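Local coordinates for extracellular ligand-binding receptor (Desulfitobacterium hafniense, PDB 4Q6B), which binds leucine and, as a member of the leucine-binding protein family, probably hands amino acids to an ABC transporter for uptake, at residues E9-G14 and Q44-S49; A16-S21 and A53-E58; A77-R82 and L102-T107; A297-K302 and R316-W321. All coordinates share one frame; numbering follows the deposited sequence.

Contact 1 (E9-G14 and Q44-S49); sequences EEIFIG and QGRKLS
From Glu10 beside Lys47 to Phe12 beside Ser49, two parallel strands run in register, the axes of these short pieces 4.8 Å apart at closest approach and 28° apart in direction. The backbone bonds alternate as parallel pairing requires: Ile11 N donates to Lys47 O (2.8 Å), Ile11 O receives Ser49 N (2.9 Å), and Ile13 N continues to Ser49 O. On the face carrying Glu10, Lys47, Phe12 and Ser49, the serine meets two neighbours. Its OG donates to Glu10 OE1 at 2.6 Å, using the anti lone pair of that oxygen; the glutamate reaches it because CG stands anti to the backbone N (chi1 -170°) and the chain stays extended. Lys47 NZ lies 4.5 Å from Glu10 OE1, beyond a salt bridge, yet its charge may favour the ionised carboxylate. Ser49 CB rests against the Phe12 ring, 3.8 Å from CE1. The reverse face is apolar: Leu48 CD1 packs on Ile13 CD1 at 3.9 Å, with Ile37 of helix 26-39 also touching Leu48. Near the strand start, the bent chain of Arg46 crosses Ile11 at about a right angle, bringing NE to 3.3 Å from CG2 and burying that nitrogen without a polar partner. Strand 10-17, helix 26-39 and strand 47-54 thus form a beta-alpha-beta crossover, the repeating element of the alpha/beta lobes of periplasmic binding proteins.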
loop_
_atom_site.group_PDB
_atom_site.type_symbol
_atom_site.label_atom_id
_atom_site.label_comp_id
_atom_site.label_asym_id
_atom_site.label_seq_id
_atom_site.Cartn_x
_atom_site.Cartn_y
_atom_site.Cartn_z
ATOM N N GLU A 9 4.987 27.089 18.810
ATOM C CA GLU A 9 5.349 27.701 17.545
ATOM C C GLU A 9 5.691 26.563 16.603
ATOM O O GLU A 9 5.946 26.780 15.400
ATOM C CB GLU A 9 6.522 28.632 17.726
ATOM C CG GLU A 9 6.201 29.773 18.666
ATOM C CD GLU A 9 7.382 30.690 18.864
ATOM O OE1 GLU A 9 8.525 30.215 18.669
ATOM O OE2 GLU A 9 7.165 31.881 19.202
ATOM N N GLU A 10 5.671 25.352 17.165
ATOM C CA GLU A 10 6.035 24.166 16.401
ATOM C C GLU A 10 5.144 22.990 16.769
ATOM O O GLU A 10 4.927 22.710 17.976
ATOM C CB GLU A 10 7.491 23.813 16.679
ATOM C CG GLU A 10 8.037 22.755 15.753
ATOM C CD GLU A 10 9.556 22.841 15.620
ATOM O OE1 GLU A 10 10.076 22.384 14.582
ATOM O OE2 GLU A 10 10.223 23.345 16.559
ATOM N N ILE A 11 4.627 22.286 15.757
ATOM C CA ILE A 11 3.964 21.012 16.036
ATOM C C ILE A 11 4.527 19.833 15.269
ATOM O O ILE A 11 5.123 19.991 14.210
ATOM C CB ILE A 11 2.414 21.057 15.887
ATOM C CG1 ILE A 11 1.985 21.123 14.438
ATOM C CG2 ILE A 11 1.804 22.212 16.717
ATOM C CD1 ILE A 11 0.480 20.950 14.317
ATOM N N PHE A 12 4.312 18.637 15.825
ATOM C CA PHE A 12 5.008 17.459 15.350
ATOM C C PHE A 12 4.088 16.313 14.942
ATOM O O PHE A 12 3.096 15.983 15.628
ATOM C CB PHE A 12 5.914 16.991 16.496
ATOM C CG PHE A 12 6.930 18.003 16.917
ATOM C CD1 PHE A 12 8.122 18.110 16.229
ATOM C CD2 PHE A 12 6.688 18.855 17.991
ATOM C CE1 PHE A 12 9.051 19.051 16.603
ATOM C CE2 PHE A 12 7.624 19.804 18.352
ATOM C CZ PHE A 12 8.813 19.886 17.660
ATOM N N ILE A 13 4.447 15.684 13.828
ATOM C CA ILE A 13 3.864 14.389 13.437
ATOM C C ILE A 13 4.974 13.356 13.516
ATOM O O ILE A 13 6.068 13.611 12.996
ATOM C CB ILE A 13 3.305 14.455 12.002
ATOM C CG1 ILE A 13 2.095 15.387 11.988
ATOM C CG2 ILE A 13 2.897 13.058 11.498
ATOM C CD1 ILE A 13 1.509 15.561 10.554
ATOM N N GLY A 14 4.711 12.245 14.207
ATOM C CA GLY A 14 5.654 11.099 14.210
ATOM C C GLY A 14 5.583 10.276 12.925
ATOM O O GLY A 14 4.527 10.147 12.284
ATOM N N GLN A 44 -2.364 26.039 12.102
ATOM C CA GLN A 44 -2.764 26.998 13.127
ATOM C C GLN A 44 -1.603 27.950 13.431
ATOM O O GLN A 44 -1.320 28.266 14.594
ATOM C CB GLN A 44 -3.272 26.294 14.398
ATOM C CG GLN A 44 -4.435 25.319 14.127
ATOM C CD GLN A 44 -5.080 24.741 15.389
ATOM O OE1 GLN A 44 -4.916 25.274 16.501
ATOM N NE2 GLN A 44 -5.835 23.658 15.220
ATOM N N GLY A 45 -0.927 28.392 12.369
ATOM C CA GLY A 45 0.143 29.361 12.507
ATOM C C GLY A 45 1.447 28.798 13.055
ATOM O O GLY A 45 2.389 29.571 13.276
ATOM N N ARG A 46 1.518 27.481 13.260
ATOM C CA ARG A 46 2.725 26.838 13.789
ATOM C C ARG A 46 3.491 26.064 12.707
ATOM O O ARG A 46 2.885 25.410 11.848
ATOM C CB ARG A 46 2.358 25.856 14.917
ATOM C CG ARG A 46 2.016 26.546 16.188
ATOM C CD ARG A 46 0.722 26.057 16.785
ATOM N NE ARG A 46 0.983 25.213 17.947
ATOM C CZ ARG A 46 0.261 25.228 19.065
ATOM N NH1 ARG A 46 -0.777 26.057 19.189
ATOM N NH2 ARG A 46 0.580 24.414 20.059
ATOM N N LYS A 47 4.821 26.131 12.751
ATOM C CA LYS A 47 5.637 25.277 11.853
ATOM C C LYS A 47 5.424 23.789 12.096
ATOM O O LYS A 47 5.464 23.323 13.251
ATOM C CB LYS A 47 7.123 25.617 12.044
ATOM C CG LYS A 47 8.030 24.870 11.067
ATOM C CD LYS A 47 9.468 25.023 11.477
ATOM C CE LYS A 47 10.411 24.490 10.419
ATOM N NZ LYS A 47 11.809 24.497 10.950
ATOM N N LEU A 48 5.232 23.037 11.003
ATOM C CA LEU A 48 5.077 21.584 11.036
ATOM C C LEU A 48 6.450 20.905 10.930
ATOM O O LEU A 48 7.260 21.297 10.093
ATOM C CB LEU A 48 4.194 21.134 9.866
ATOM C CG LEU A 48 3.991 19.618 9.729
ATOM C CD1 LEU A 48 3.407 18.979 11.004
ATOM C CD2 LEU A 48 3.059 19.414 8.532
ATOM N N SER A 49 6.722 19.949 11.815
ATOM C CA SER A 49 7.967 19.181 11.756
ATOM C C SER A 49 7.726 17.698 11.924
ATOM O O SER A 49 6.750 17.253 12.553
ATOM C CB SER A 49 8.957 19.646 12.824
ATOM O OG SER A 49 9.309 20.991 12.545
#

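Contact 2 (A16-S21 and A53-E58); sequences AWPFAS and ADDEAE
Trp17 and Asp54 close a parallel strand pair here, where strands 10-17 and 47-54 give way to loops at their C-terminal ends. Trp17 N still donates to Ala53 O, and Trp17 O receives Asp55 N. Beyond that, aspartates take over from the backbone ladder. The Asp54 carboxylate spans both loops: OD2 accepts Ala20 N at 2.9 Å, 41° out of the carboxylate plane, while OD1 closes an Asx turn by accepting Glu56 N and also accepts a hydrogen bond from a water that bonds to Ser21 OG. Asp55 repeats the turn, its OD1 accepting Ala57 N at 2.9 Å. That same oxygen lies 3.5 Å from CG of Pro18, the centre of an inverse gamma turn, and Pro18 CG also meets Ala57 CB at 4.0 Å. Phe19 presents a ring edge to the other strand, with CE2 3.5 Å from Ala53 O, and the CB of Trp17 sits over the centre of one face of its ring. Outward from the pair, Phe19 packs on helix 26-39, Ala53 on helix 59-70, and Asp55 OD2 bonds to His81 ND1 in the loop after strand 75-79.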
loop_
_atom_site.group_PDB
_atom_site.type_symbol
_atom_site.label_atom_id
_atom_site.label_comp_id
_atom_site.label_asym_id
_atom_site.label_seq_id
_atom_site.Cartn_x
_atom_site.Cartn_y
_atom_site.Cartn_z
ATOM N N ALA A 16 7.021 6.405 11.479
ATOM C CA ALA A 16 7.729 5.145 11.751
ATOM C C ALA A 16 7.835 4.392 10.422
ATOM O O ALA A 16 6.795 4.087 9.790
ATOM C CB ALA A 16 6.939 4.327 12.766
ATOM N N TRP A 17 9.072 4.092 9.974
ATOM C CA TRP A 17 9.296 3.509 8.648
ATOM C C TRP A 17 10.644 2.861 8.619
ATOM O O TRP A 17 11.487 3.225 9.421
ATOM C CB TRP A 17 9.294 4.635 7.573
ATOM C CG TRP A 17 9.078 4.192 6.157
ATOM C CD1 TRP A 17 10.007 4.149 5.175
ATOM C CD2 TRP A 17 7.825 3.815 5.562
ATOM N NE1 TRP A 17 9.417 3.730 3.966
ATOM C CE2 TRP A 17 8.078 3.531 4.194
ATOM C CE3 TRP A 17 6.505 3.715 6.058
ATOM C CZ2 TRP A 17 7.053 3.145 3.300
ATOM C CZ3 TRP A 17 5.493 3.331 5.178
ATOM C CH2 TRP A 17 5.779 3.048 3.825
ATOM N N PRO A 18 10.859 1.877 7.730
ATOM C CA PRO A 18 12.205 1.315 7.664
ATOM C C PRO A 18 13.070 2.211 6.765
ATOM O O PRO A 18 13.476 1.813 5.659
ATOM C CB PRO A 18 11.998 -0.069 7.036
ATOM C CG PRO A 18 10.513 -0.309 7.085
ATOM C CD PRO A 18 9.875 1.025 7.028
ATOM N N PHE A 19 13.384 3.408 7.266
ATOM C CA PHE A 19 14.026 4.443 6.462
ATOM C C PHE A 19 15.361 4.008 5.872
ATOM O O PHE A 19 15.630 4.206 4.664
ATOM C CB PHE A 19 14.247 5.731 7.277
ATOM C CG PHE A 19 12.986 6.512 7.548
ATOM C CD1 PHE A 19 12.366 7.227 6.512
ATOM C CD2 PHE A 19 12.435 6.554 8.828
ATOM C CE1 PHE A 19 11.212 7.961 6.750
ATOM C CE2 PHE A 19 11.282 7.284 9.078
ATOM C CZ PHE A 19 10.651 7.985 8.034
ATOM N N ALA A 20 16.217 3.430 6.700
ATOM C CA ALA A 20 17.547 3.099 6.219
ATOM C C ALA A 20 17.611 1.944 5.221
ATOM O O ALA A 20 18.517 1.895 4.371
ATOM C CB ALA A 20 18.503 2.826 7.431
ATOM N N SER A 21 16.710 0.981 5.333
ATOM C CA SER A 21 16.804 -0.194 4.493
ATOM C C SER A 21 16.091 -0.047 3.145
ATOM O O SER A 21 16.273 -0.884 2.253
ATOM C CB SER A 21 16.326 -1.433 5.256
ATOM O OG SER A 21 15.048 -1.210 5.788
ATOM N N ALA A 53 11.292 7.960 13.073
ATOM C CA ALA A 53 11.913 6.839 13.777
ATOM C C ALA A 53 11.998 5.676 12.797
ATOM O O ALA A 53 11.057 5.441 12.067
ATOM C CB ALA A 53 11.057 6.447 14.995
ATOM N N ASP A 54 13.125 4.973 12.779
ATOM C CA ASP A 54 13.354 3.850 11.861
ATOM C C ASP A 54 13.011 2.540 12.550
ATOM O O ASP A 54 13.742 2.125 13.448
ATOM C CB ASP A 54 14.853 3.840 11.508
ATOM C CG ASP A 54 15.178 2.953 10.332
ATOM O OD1 ASP A 54 14.489 1.930 10.118
ATOM O OD2 ASP A 54 16.185 3.229 9.639
ATOM N N ASP A 55 11.933 1.858 12.132
ATOM C CA ASP A 55 11.590 0.591 12.799
ATOM C C ASP A 55 12.325 -0.637 12.274
ATOM O O ASP A 55 12.127 -1.744 12.787
ATOM C CB ASP A 55 10.068 0.352 12.863
ATOM C CG ASP A 55 9.444 0.039 11.532
ATOM O OD1 ASP A 55 10.150 -0.169 10.528
ATOM O OD2 ASP A 55 8.188 -0.005 11.465
ATOM N N GLU A 56 13.216 -0.417 11.298
ATOM C CA GLU A 56 14.001 -1.467 10.662
ATOM C C GLU A 56 13.181 -2.645 10.192
ATOM O O GLU A 56 13.768 -3.740 10.050
ATOM C CB GLU A 56 15.113 -1.992 11.592
ATOM C CG GLU A 56 16.152 -0.922 11.999
ATOM C CD GLU A 56 17.095 -1.351 13.139
ATOM O OE1 GLU A 56 17.303 -2.568 13.361
ATOM O OE2 GLU A 56 17.650 -0.452 13.811
ATOM N N ALA A 57 11.883 -2.452 9.940
ATOM C CA ALA A 57 10.994 -3.585 9.610
ATOM C C ALA A 57 11.073 -4.730 10.634
ATOM O O ALA A 57 10.973 -5.937 10.291
ATOM C CB ALA A 57 11.282 -4.103 8.193
ATOM N N GLU A 58 11.241 -4.362 11.905
ATOM C CA GLU A 58 11.284 -5.343 13.004
ATOM C C GLU A 58 10.170 -5.078 14.011
ATOM O O GLU A 58 9.952 -3.932 14.402
ATOM C CB GLU A 58 12.636 -5.300 13.719
ATOM C CG GLU A 58 13.795 -5.753 12.803
ATOM C CD GLU A 58 15.172 -5.606 13.442
ATOM O OE1 GLU A 58 15.249 -5.151 14.612
ATOM O OE2 GLU A 58 16.172 -5.957 12.772
HETATM O O HOH W 1 7.151 1.393 9.177
HETATM O O HOH W 2 15.512 0.301 8.026
#

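Contact 3 (A77-R82 and L102-T107); sequences AVIGHR and LSPAST. With LEU (leucine), chain B.
Ser103 OG is gripped by three groups: it donates to His81 O at 2.7 Å and accepts Ser106 N (3.0 Å) and Ala105 N (3.2 Å), an ST turn and ST motif combined. Its chi1 of -179° turns the hydroxyl away from its own backbone N and into the bend that follows. Replacing Ser103 with alanine would probably leave His81 O and both loop amides without their shared mate, freeing the binding loop to shift. A second hydroxyl ties the same two loops, Ser106 OG donating to Arg82 O at 2.8 Å from 72° above the carbonyl plane. Behind them the parallel pair holds through Leu102 N to Val78 O and Gly80 N to Leu102 O; a cis peptide then links Gly80 to His81. At the bound leucine, Ala105 O and Thr107 OG1 both accept the ligand N, each at 3.0 Å, and Thr107 N donates to OXT at 2.9 Å; Ser84 and Asn231 add further bonds. Arg82, extended from CG to NE, lays one face of its guanidinium against ligand CD2, 3.6 Å from NH2. Recognition is therefore divided: backbone groups, hydroxyls and the Asn231 amide read the amino-acid head, whereas the arginine meets the aliphatic side chain through its flat face.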
loop_
_atom_site.group_PDB
_atom_site.type_symbol
_atom_site.label_atom_id
_atom_site.label_comp_id
_atom_site.label_asym_id
_atom_site.label_seq_id
_atom_site.Cartn_x
_atom_site.Cartn_y
_atom_site.Cartn_z
ATOM N N ALA A 77 -0.045 13.047 15.772
ATOM C CA ALA A 77 -0.476 11.904 14.950
ATOM C C ALA A 77 0.790 11.160 14.518
ATOM O O ALA A 77 1.910 11.692 14.607
ATOM C CB ALA A 77 -1.252 12.377 13.714
ATOM N N VAL A 78 0.614 9.921 14.059
ATOM C CA VAL A 78 1.701 9.104 13.506
ATOM C C VAL A 78 1.369 8.568 12.121
ATOM O O VAL A 78 0.254 8.077 11.866
ATOM C CB VAL A 78 2.017 7.909 14.477
ATOM C CG1 VAL A 78 3.090 6.905 13.905
ATOM C CG2 VAL A 78 2.449 8.477 15.795
ATOM N N ILE A 79 2.369 8.650 11.234
ATOM C CA ILE A 79 2.321 8.066 9.883
ATOM C C ILE A 79 3.155 6.796 9.960
ATOM O O ILE A 79 4.321 6.841 10.336
ATOM C CB ILE A 79 2.940 9.011 8.816
ATOM C CG1 ILE A 79 2.012 10.217 8.663
ATOM C CG2 ILE A 79 2.964 8.316 7.440
ATOM C CD1 ILE A 79 2.577 11.295 7.775
ATOM N N GLY A 80 2.535 5.661 9.665
ATOM C CA GLY A 80 3.232 4.383 9.676
ATOM C C GLY A 80 2.227 3.277 10.018
ATOM O O GLY A 80 1.040 3.573 10.068
ATOM N N HIS A 81 2.682 2.020 10.189
ATOM C CA HIS A 81 4.039 1.583 9.824
ATOM C C HIS A 81 3.946 1.028 8.382
ATOM O O HIS A 81 2.898 1.172 7.720
ATOM C CB HIS A 81 4.540 0.506 10.806
ATOM C CG HIS A 81 4.714 1.009 12.214
ATOM N ND1 HIS A 81 5.904 0.857 12.908
ATOM C CD2 HIS A 81 3.878 1.677 13.050
ATOM C CE1 HIS A 81 5.792 1.406 14.103
ATOM N NE2 HIS A 81 4.572 1.909 14.219
ATOM N N ARG A 82 5.006 0.403 7.880
ATOM C CA ARG A 82 4.982 -0.068 6.477
ATOM C C ARG A 82 4.406 -1.471 6.431
ATOM O O ARG A 82 3.410 -1.739 5.722
ATOM C CB ARG A 82 6.398 -0.126 5.913
ATOM C CG ARG A 82 6.438 -0.475 4.415
ATOM C CD ARG A 82 7.902 -0.452 3.914
ATOM N NE ARG A 82 8.067 -0.724 2.480
ATOM C CZ ARG A 82 8.370 -1.912 1.972
ATOM N NH1 ARG A 82 8.507 -2.052 0.656
ATOM N NH2 ARG A 82 8.526 -2.955 2.780
ATOM N N LEU A 102 -1.700 6.510 10.847
ATOM C CA LEU A 102 -2.202 6.518 9.446
ATOM C C LEU A 102 -1.151 5.798 8.609
ATOM O O LEU A 102 -0.046 6.328 8.463
ATOM C CB LEU A 102 -2.426 7.954 8.970
ATOM C CG LEU A 102 -2.757 8.163 7.491
ATOM C CD1 LEU A 102 -4.055 7.513 7.119
ATOM C CD2 LEU A 102 -2.881 9.683 7.195
ATOM N N SER A 103 -1.464 4.604 8.111
ATOM C CA SER A 103 -0.489 3.842 7.354
ATOM C C SER A 103 -0.573 4.072 5.867
ATOM O O SER A 103 -1.603 3.934 5.251
ATOM C CB SER A 103 -0.583 2.337 7.606
ATOM O OG SER A 103 0.405 1.662 6.853
ATOM N N PRO A 104 0.653 4.450 5.313
ATOM C CA PRO A 104 0.615 4.599 3.860
ATOM C C PRO A 104 1.076 3.349 3.115
ATOM O O PRO A 104 1.358 3.446 1.938
ATOM C CB PRO A 104 1.575 5.754 3.609
ATOM C CG PRO A 104 2.684 5.490 4.544
ATOM C CD PRO A 104 2.067 4.898 5.769
ATOM N N ALA A 105 1.270 2.234 3.804
ATOM C CA ALA A 105 1.637 1.013 3.110
ATOM C C ALA A 105 1.009 -0.323 3.522
ATOM O O ALA A 105 1.081 -1.274 2.771
ATOM C CB ALA A 105 3.144 0.888 3.052
ATOM N N SER A 106 0.415 -0.398 4.708
ATOM C CA SER A 106 -0.021 -1.693 5.203
ATOM C C SER A 106 -1.375 -2.038 4.615
ATOM O O SER A 106 -2.350 -1.390 4.918
ATOM C CB SER A 106 -0.106 -1.688 6.737
ATOM O OG SER A 106 1.159 -1.492 7.332
ATOM N N THR A 107 -1.413 -3.106 3.822
ATOM C CA THR A 107 -2.601 -3.447 3.044
ATOM C C THR A 107 -3.412 -4.619 3.587
ATOM O O THR A 107 -4.487 -4.908 3.047
ATOM C CB THR A 107 -2.216 -3.795 1.588
ATOM O OG1 THR A 107 -1.239 -4.854 1.619
ATOM C CG2 THR A 107 -1.642 -2.571 0.877
HETATM N N LEU B . 1.685 -4.028 1.670
HETATM C CA LEU B . 2.742 -4.617 2.499
HETATM C C LEU B . 2.205 -4.989 3.871
HETATM O O LEU B . 2.906 -5.575 4.685
HETATM C CB LEU B . 3.896 -3.623 2.634
HETATM C CG LEU B . 4.467 -3.535 1.214
HETATM C CD1 LEU B . 4.651 -2.106 0.796
HETATM C CD2 LEU B . 5.744 -4.338 1.012
HETATM O OXT LEU B . 1.025 -4.725 4.143
#

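Contact 4 (A297-K302 and R316-W321); sequences AEALEK and RDLGPW
With CG anti to the backbone N in both residues, Glu298 (chi1 -169°) and Trp321 (chi1 -178°) reach toward each other, one from a helix and the other from the start of a hairpin. The glutamate chain runs on extended and brings its carboxylate to the indole edge, CD lying in the ring plane and OE2 2.9 Å from NE1. The two flat groups are turned 69° apart, so the carboxylate stands steeply against the plane of the indole. Beside this polar meeting, helix 284-301 packs on the end of helix 311-317 in the lobe built on the parallel five-stranded sheet. Leu318, directly after helix 311-317, makes the apolar contact: its CD1 meets Ala299 CB at 4.2 Å, and its CD2 lies 4.4 Å from Glu298 CG and 4.0 Å from Lys302 NZ. An alanine in place of Glu298 would take the carboxylate from beside Trp321 NE1 and is likely to open a gap next to Leu318 CD2. Gly319 then leaves the helix with a positive phi, and the chain passes through Pro320 to Trp321, which begins the hairpin of strands 321-323 and 326-328 by pairing with His328. The indole also packs on Ile294 and Leu295, one turn earlier along helix 284-301.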
loop_
_atom_site.group_PDB
_atom_site.type_symbol
_atom_site.label_atom_id
_atom_site.label_comp_id
_atom_site.label_asym_id
_atom_site.label_seq_id
_atom_site.Cartn_x
_atom_site.Cartn_y
_atom_site.Cartn_z
ATOM N N ALA A 297 -2.513 17.309 7.967
ATOM C CA ALA A 297 -2.408 18.744 8.253
ATOM C C ALA A 297 -3.757 19.417 8.089
ATOM O O ALA A 297 -4.123 20.290 8.891
ATOM C CB ALA A 297 -1.311 19.410 7.361
ATOM N N GLU A 298 -4.515 18.996 7.074
ATOM C CA GLU A 298 -5.843 19.574 6.867
ATOM C C GLU A 298 -6.717 19.240 8.074
ATOM O O GLU A 298 -7.379 20.133 8.603
ATOM C CB GLU A 298 -6.451 19.052 5.555
ATOM C CG GLU A 298 -7.693 19.767 5.118
ATOM C CD GLU A 298 -7.829 19.777 3.606
ATOM O OE1 GLU A 298 -6.808 20.006 2.906
ATOM O OE2 GLU A 298 -8.952 19.542 3.112
ATOM N N ALA A 299 -6.695 17.989 8.539
ATOM C CA ALA A 299 -7.539 17.644 9.715
ATOM C C ALA A 299 -7.065 18.389 10.954
ATOM O O ALA A 299 -7.884 18.857 11.783
ATOM C CB ALA A 299 -7.547 16.155 9.961
ATOM N N LEU A 300 -5.745 18.506 11.102
ATOM C CA LEU A 300 -5.199 19.171 12.305
ATOM C C LEU A 300 -5.536 20.638 12.365
ATOM O O LEU A 300 -5.747 21.155 13.458
ATOM C CB LEU A 300 -3.673 19.001 12.370
ATOM C CG LEU A 300 -3.181 17.649 12.846
ATOM C CD1 LEU A 300 -1.735 17.428 12.377
ATOM C CD2 LEU A 300 -3.237 17.500 14.384
ATOM N N GLU A 301 -5.558 21.327 11.223
ATOM C CA GLU A 301 -5.955 22.740 11.152
ATOM C C GLU A 301 -7.298 22.979 11.890
ATOM O O GLU A 301 -7.518 24.005 12.512
ATOM C CB GLU A 301 -6.092 23.171 9.672
ATOM C CG GLU A 301 -6.362 24.669 9.467
ATOM C CD GLU A 301 -5.215 25.540 9.983
ATOM O OE1 GLU A 301 -5.465 26.666 10.464
ATOM O OE2 GLU A 301 -4.049 25.093 9.913
ATOM N N LYS A 302 -8.187 21.993 11.817
ATOM C CA LYS A 302 -9.542 22.182 12.283
ATOM C C LYS A 302 -9.745 21.593 13.660
ATOM O O LYS A 302 -10.865 21.584 14.169
ATOM C CB LYS A 302 -10.503 21.490 11.312
ATOM C CG LYS A 302 -10.334 21.905 9.853
ATOM C CD LYS A 302 -11.603 21.577 9.055
ATOM C CE LYS A 302 -11.290 21.402 7.563
ATOM N NZ LYS A 302 -12.471 21.024 6.728
ATOM N N ARG A 316 -12.371 11.472 9.614
ATOM C CA ARG A 316 -13.613 10.970 9.047
ATOM C C ARG A 316 -14.524 12.098 8.542
ATOM O O ARG A 316 -15.156 11.977 7.491
ATOM C CB ARG A 316 -14.336 10.094 10.080
ATOM C CG ARG A 316 -13.582 8.750 10.293
ATOM C CD ARG A 316 -14.337 7.820 11.226
ATOM N NE ARG A 316 -13.597 6.565 11.238
ATOM C CZ ARG A 316 -12.720 6.207 12.167
ATOM N NH1 ARG A 316 -12.504 6.964 13.246
ATOM N NH2 ARG A 316 -12.080 5.049 12.021
ATOM N N ASP A 317 -14.502 13.219 9.237
ATOM C CA ASP A 317 -15.335 14.370 8.898
ATOM C C ASP A 317 -14.904 15.018 7.587
ATOM O O ASP A 317 -15.699 15.767 6.989
ATOM C CB ASP A 317 -15.289 15.407 10.022
ATOM C CG ASP A 317 -16.196 15.046 11.206
ATOM O OD1 ASP A 317 -16.050 15.676 12.283
ATOM O OD2 ASP A 317 -17.056 14.142 11.055
ATOM N N LEU A 318 -13.688 14.754 7.126
ATOM C CA LEU A 318 -13.279 15.306 5.813
ATOM C C LEU A 318 -14.156 14.779 4.688
ATOM O O LEU A 318 -14.386 15.487 3.699
ATOM C CB LEU A 318 -11.812 15.018 5.523
ATOM C CG LEU A 318 -10.919 15.803 6.471
ATOM C CD1 LEU A 318 -9.473 15.426 6.276
ATOM C CD2 LEU A 318 -11.122 17.291 6.349
ATOM N N GLY A 319 -14.665 13.552 4.818
ATOM C CA GLY A 319 -15.516 13.005 3.766
ATOM C C GLY A 319 -14.575 12.779 2.601
ATOM O O GLY A 319 -13.379 12.595 2.814
ATOM N N PRO A 320 -15.095 12.834 1.366
ATOM C CA PRO A 320 -14.193 12.700 0.210
ATOM C C PRO A 320 -13.188 13.840 0.144
ATOM O O PRO A 320 -13.537 15.007 0.311
ATOM C CB PRO A 320 -15.130 12.739 -0.987
ATOM C CG PRO A 320 -16.398 13.190 -0.495
ATOM C CD PRO A 320 -16.495 13.004 0.976
ATOM N N TRP A 321 -11.936 13.485 -0.052
ATOM C CA TRP A 321 -10.852 14.460 -0.051
ATOM C C TRP A 321 -9.860 14.170 -1.190
ATOM O O TRP A 321 -9.338 13.053 -1.294
ATOM C CB TRP A 321 -10.116 14.325 1.264
ATOM C CG TRP A 321 -9.000 15.283 1.454
ATOM C CD1 TRP A 321 -9.089 16.546 1.952
ATOM C CD2 TRP A 321 -7.612 15.044 1.191
ATOM N NE1 TRP A 321 -7.846 17.118 2.000
ATOM C CE2 TRP A 321 -6.920 16.222 1.534
ATOM C CE3 TRP A 321 -6.893 13.966 0.662
ATOM C CZ2 TRP A 321 -5.536 16.344 1.396
ATOM C CZ3 TRP A 321 -5.512 14.091 0.518
ATOM C CH2 TRP A 321 -4.851 15.271 0.898
#

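Overall arrangement
Contacts 1 and 2 share strands 10-17 and 47-54, near their starts and C-terminal ends, with centres 23 Å apart and segments that alternate along the chain. Contact 3 follows on strands 75-79 and 101-103 of the same parallel sheet, its centre about 12 Å from that of contact 2. Strands 10-17 and 75-79 adjoin, Gly14 pairing with Ala77 and Ile79, so one parallel sheet runs through all three. Contact 4, last in sequence, lies about 16 Å centre to centre from contact 1; Glu301 bonds to Gln44, and Leu300 O does so weakly. Contact 3 carries pocket residues at the strand ends, with Trp17 of contact 2 close to the leucine, while contacts 1 and 4 lie away from the pocket.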